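Local coordinates for protein ABC transporter (Thermotoga maritima, PDB 1JI0) that binds ATP as an ABC-transporter nucleotide-binding subunit and probably hydrolyses it to power the uptake of branched-chain amino acids, at residues L7-L12 / I25-P30. Numbering follows the deposited sequence.
Sequences LEVQSL and IDLKVP
V9 and L27 lie side by side on the buried face of an antiparallel strand pair, methyl CG2 of V9 4.1 Å from CD1 of L27, illustrating how alternate residues of such a ladder divide into an apolar and a polar face. L7 and V29 repeat the pairing two residues along each strand, on the same face, and at the far end CG1 of I25, turned between its own N and carbonyl carbon (chi1 60°), packs on CB of L12, 3.9 Å away. The backbones beneath these side chains are joined directly: V9 and L27 exchange two bonds, N of V9 reaching O of L27 at 2.8 Å.

The ladder then slips by one residue, S11 and L12 both facing I25 in a G1 beta bulge. S11, its phi positive (33°), gives its N-H to OD1 of D26 while N of L12 bonds to O of I25; the S11 bond is short and nearly straight (2.6 Å, 176°) and meets the carboxylate from above its plane. Two waters link the same carboxylate to OG of S11. On the face opposite V9 and L27, E8 runs extended alongside K28, OE2 of E8 3.3 Å from CE of K28 but 4.1 Å from NZ of K28, beyond a salt bridge, while NE2 of Q10 donates to OE2 of E8. An alanine at E8 would probably leave the Q10 amide without this acceptor and K28 without the negative charge beside it.

The pair belongs to the antiparallel beta-subdomain of the ABC nucleotide-binding fold, where strand 60-65 flanks segment 7-12 and the apolar face meets strand 208-213 and helix 45-52, which begins within the ATP-binding P-loop.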
ATOM      1  N   LEU A   7      11.823  -2.083   4.459  1.00 22.61           N
ATOM      2  CA  LEU A   7      11.065  -3.133   5.116  1.00 23.71           C
ATOM      3  C   LEU A   7      11.537  -4.498   4.669  1.00 23.95           C
ATOM      4  O   LEU A   7      11.652  -4.763   3.467  1.00 23.94           O
ATOM      5  CB  LEU A   7       9.572  -3.003   4.802  1.00 24.41           C
ATOM      6  CG  LEU A   7       8.699  -4.023   5.544  1.00 25.82           C
ATOM      7  CD1 LEU A   7       8.447  -3.534   6.977  1.00 28.26           C
ATOM      8  CD2 LEU A   7       7.383  -4.194   4.806  1.00 27.27           C
ATOM      9  N   GLU A   8      11.832  -5.354   5.638  1.00 23.47           N
ATOM     10  CA  GLU A   8      12.248  -6.713   5.333  1.00 25.39           C
ATOM     11  C   GLU A   8      11.445  -7.688   6.182  1.00 25.78           C
ATOM     12  O   GLU A   8      11.368  -7.551   7.404  1.00 27.56           O
ATOM     13  CB  GLU A   8      13.740  -6.925   5.595  1.00 25.22           C
ATOM     14  CG  GLU A   8      14.202  -8.323   5.186  1.00 28.78           C
ATOM     15  CD  GLU A   8      15.673  -8.576   5.446  1.00 32.67           C
ATOM     16  OE1 GLU A   8      16.343  -7.686   6.013  1.00 34.37           O
ATOM     17  OE2 GLU A   8      16.158  -9.671   5.086  1.00 33.64           O
ATOM     18  N   VAL A   9      10.829  -8.660   5.524  1.00 24.52           N
ATOM     19  CA  VAL A   9      10.045  -9.677   6.212  1.00 23.87           C
ATOM     20  C   VAL A   9      10.871 -10.947   6.106  1.00 24.42           C
ATOM     21  O   VAL A   9      11.294 -11.311   5.015  1.00 24.96           O
ATOM     22  CB  VAL A   9       8.661  -9.887   5.522  1.00 24.64           C
ATOM     23  CG1 VAL A   9       7.900 -11.027   6.191  1.00 24.25           C
ATOM     24  CG2 VAL A   9       7.841  -8.606   5.595  1.00 22.61           C
ATOM     25  N   GLN A  10      11.130 -11.608   7.232  1.00 26.38           N
ATOM     26  CA  GLN A  10      11.916 -12.838   7.207  1.00 27.40           C
ATOM     27  C   GLN A  10      11.108 -14.028   7.710  1.00 28.18           C
ATOM     28  O   GLN A  10      10.557 -13.985   8.808  1.00 27.53           O
ATOM     29  CB  GLN A  10      13.175 -12.696   8.071  1.00 29.56           C
ATOM     30  CG  GLN A  10      13.990 -11.443   7.806  1.00 30.05           C
ATOM     31  CD  GLN A  10      15.276 -11.410   8.612  1.00 32.21           C
ATOM     32  OE1 GLN A  10      15.303 -11.799   9.783  1.00 30.95           O
ATOM     33  NE2 GLN A  10      16.350 -10.936   7.990  1.00 31.26           N
ATOM     34  N   SER A  11      11.048 -15.082   6.898  1.00 28.60           N
ATOM     35  CA  SER A  11      10.331 -16.312   7.236  1.00 30.51           C
ATOM     36  C   SER A  11       9.083 -16.063   8.080  1.00 29.96           C
ATOM     37  O   SER A  11       8.911 -16.668   9.139  1.00 29.73           O
ATOM     38  CB  SER A  11      11.270 -17.267   7.982  1.00 31.83           C
ATOM     39  OG  SER A  11      12.443 -17.524   7.220  1.00 33.86           O
ATOM     40  N   LEU A  12       8.223 -15.169   7.603  1.00 29.33           N
ATOM     41  CA  LEU A  12       7.000 -14.812   8.306  1.00 29.88           C
ATOM     42  C   LEU A  12       5.953 -15.915   8.270  1.00 29.16           C
ATOM     43  O   LEU A  12       5.679 -16.491   7.219  1.00 28.33           O
ATOM     44  CB  LEU A  12       6.399 -13.537   7.707  1.00 29.42           C
ATOM     45  CG  LEU A  12       4.999 -13.124   8.186  1.00 30.40           C
ATOM     46  CD1 LEU A  12       5.025 -12.824   9.673  1.00 30.29           C
ATOM     47  CD2 LEU A  12       4.517 -11.910   7.405  1.00 29.32           C
ATOM     48  N   ILE A  25       7.129 -16.578   4.557  1.00 29.07           N
ATOM     49  CA  ILE A  25       7.517 -15.812   3.379  1.00 27.61           C
ATOM     50  C   ILE A  25       8.625 -14.810   3.694  1.00 27.62           C
ATOM     51  O   ILE A  25       8.793 -14.403   4.846  1.00 25.98           O
ATOM     52  CB  ILE A  25       6.316 -15.035   2.802  1.00 27.31           C
ATOM     53  CG1 ILE A  25       5.782 -14.062   3.855  1.00 24.32           C
ATOM     54  CG2 ILE A  25       5.225 -16.017   2.344  1.00 26.10           C
ATOM     55  CD1 ILE A  25       4.810 -13.062   3.310  1.00 22.81           C
ATOM     56  N   ASP A  26       9.378 -14.432   2.660  1.00 27.45           N
ATOM     57  CA  ASP A  26      10.460 -13.449   2.781  1.00 27.21           C
ATOM     58  C   ASP A  26      10.178 -12.352   1.754  1.00 25.76           C
ATOM     59  O   ASP A  26       9.794 -12.650   0.628  1.00 26.38           O
ATOM     60  CB  ASP A  26      11.815 -14.082   2.457  1.00 29.35           C
ATOM     61  CG  ASP A  26      12.149 -15.259   3.359  1.00 32.93           C
ATOM     62  OD1 ASP A  26      12.313 -15.062   4.583  1.00 32.51           O
ATOM     63  OD2 ASP A  26      12.245 -16.388   2.831  1.00 35.67           O
ATOM     64  N   LEU A  27      10.364 -11.095   2.141  1.00 25.84           N
ATOM     65  CA  LEU A  27      10.140  -9.967   1.238  1.00 24.90           C
ATOM     66  C   LEU A  27      11.049  -8.822   1.625  1.00 23.66           C
ATOM     67  O   LEU A  27      11.392  -8.671   2.791  1.00 24.00           O
ATOM     68  CB  LEU A  27       8.722  -9.407   1.360  1.00 26.75           C
ATOM     69  CG  LEU A  27       7.434 -10.209   1.336  1.00 27.42           C
ATOM     70  CD1 LEU A  27       6.321  -9.309   1.883  1.00 26.31           C
ATOM     71  CD2 LEU A  27       7.125 -10.676  -0.072  1.00 28.91           C
ATOM     72  N   LYS A  28      11.406  -7.997   0.646  1.00 22.54           N
ATOM     73  CA  LYS A  28      12.222  -6.817   0.898  1.00 21.02           C
ATOM     74  C   LYS A  28      11.633  -5.687   0.079  1.00 20.92           C
ATOM     75  O   LYS A  28      11.230  -5.892  -1.065  1.00 21.15           O
ATOM     76  CB  LYS A  28      13.677  -7.052   0.490  1.00 22.90           C
ATOM     77  CG  LYS A  28      14.410  -8.022   1.394  1.00 25.17           C
ATOM     78  CD  LYS A  28      15.897  -8.042   1.080  1.00 28.60           C
ATOM     79  CE  LYS A  28      16.610  -9.113   1.881  1.00 30.77           C
ATOM     80  NZ  LYS A  28      18.048  -9.192   1.494  1.00 33.24           N
ATOM     81  N   VAL A  29      11.540  -4.506   0.674  1.00 19.35           N
ATOM     82  CA  VAL A  29      11.015  -3.338  -0.032  1.00 18.29           C
ATOM     83  C   VAL A  29      12.127  -2.289   0.028  1.00 19.68           C
ATOM     84  O   VAL A  29      12.301  -1.622   1.047  1.00 18.61           O
ATOM     85  CB  VAL A  29       9.738  -2.791   0.653  1.00 19.04           C
ATOM     86  CG1 VAL A  29       9.137  -1.680  -0.189  1.00 16.65           C
ATOM     87  CG2 VAL A  29       8.719  -3.930   0.849  1.00 15.24           C
ATOM     88  N   PRO A  30      12.912  -2.155  -1.060  1.00 20.00           N
ATOM     89  CA  PRO A  30      14.018  -1.187  -1.118  1.00 21.08           C
ATOM     90  C   PRO A  30      13.549   0.261  -1.123  1.00 21.13           C
ATOM     91  O   PRO A  30      12.485   0.581  -1.664  1.00 18.02           O
ATOM     92  CB  PRO A  30      14.746  -1.554  -2.422  1.00 20.95           C
ATOM     93  CG  PRO A  30      14.368  -3.024  -2.642  1.00 20.58           C
ATOM     94  CD  PRO A  30      12.906  -3.013  -2.259  1.00 19.60           C
TER
HETATM   95  O   HOH W   1      12.734 -18.430   4.632  1.00 52.29           O
HETATM   96  O   HOH W   2      14.854 -15.587   6.318  1.00 58.15           O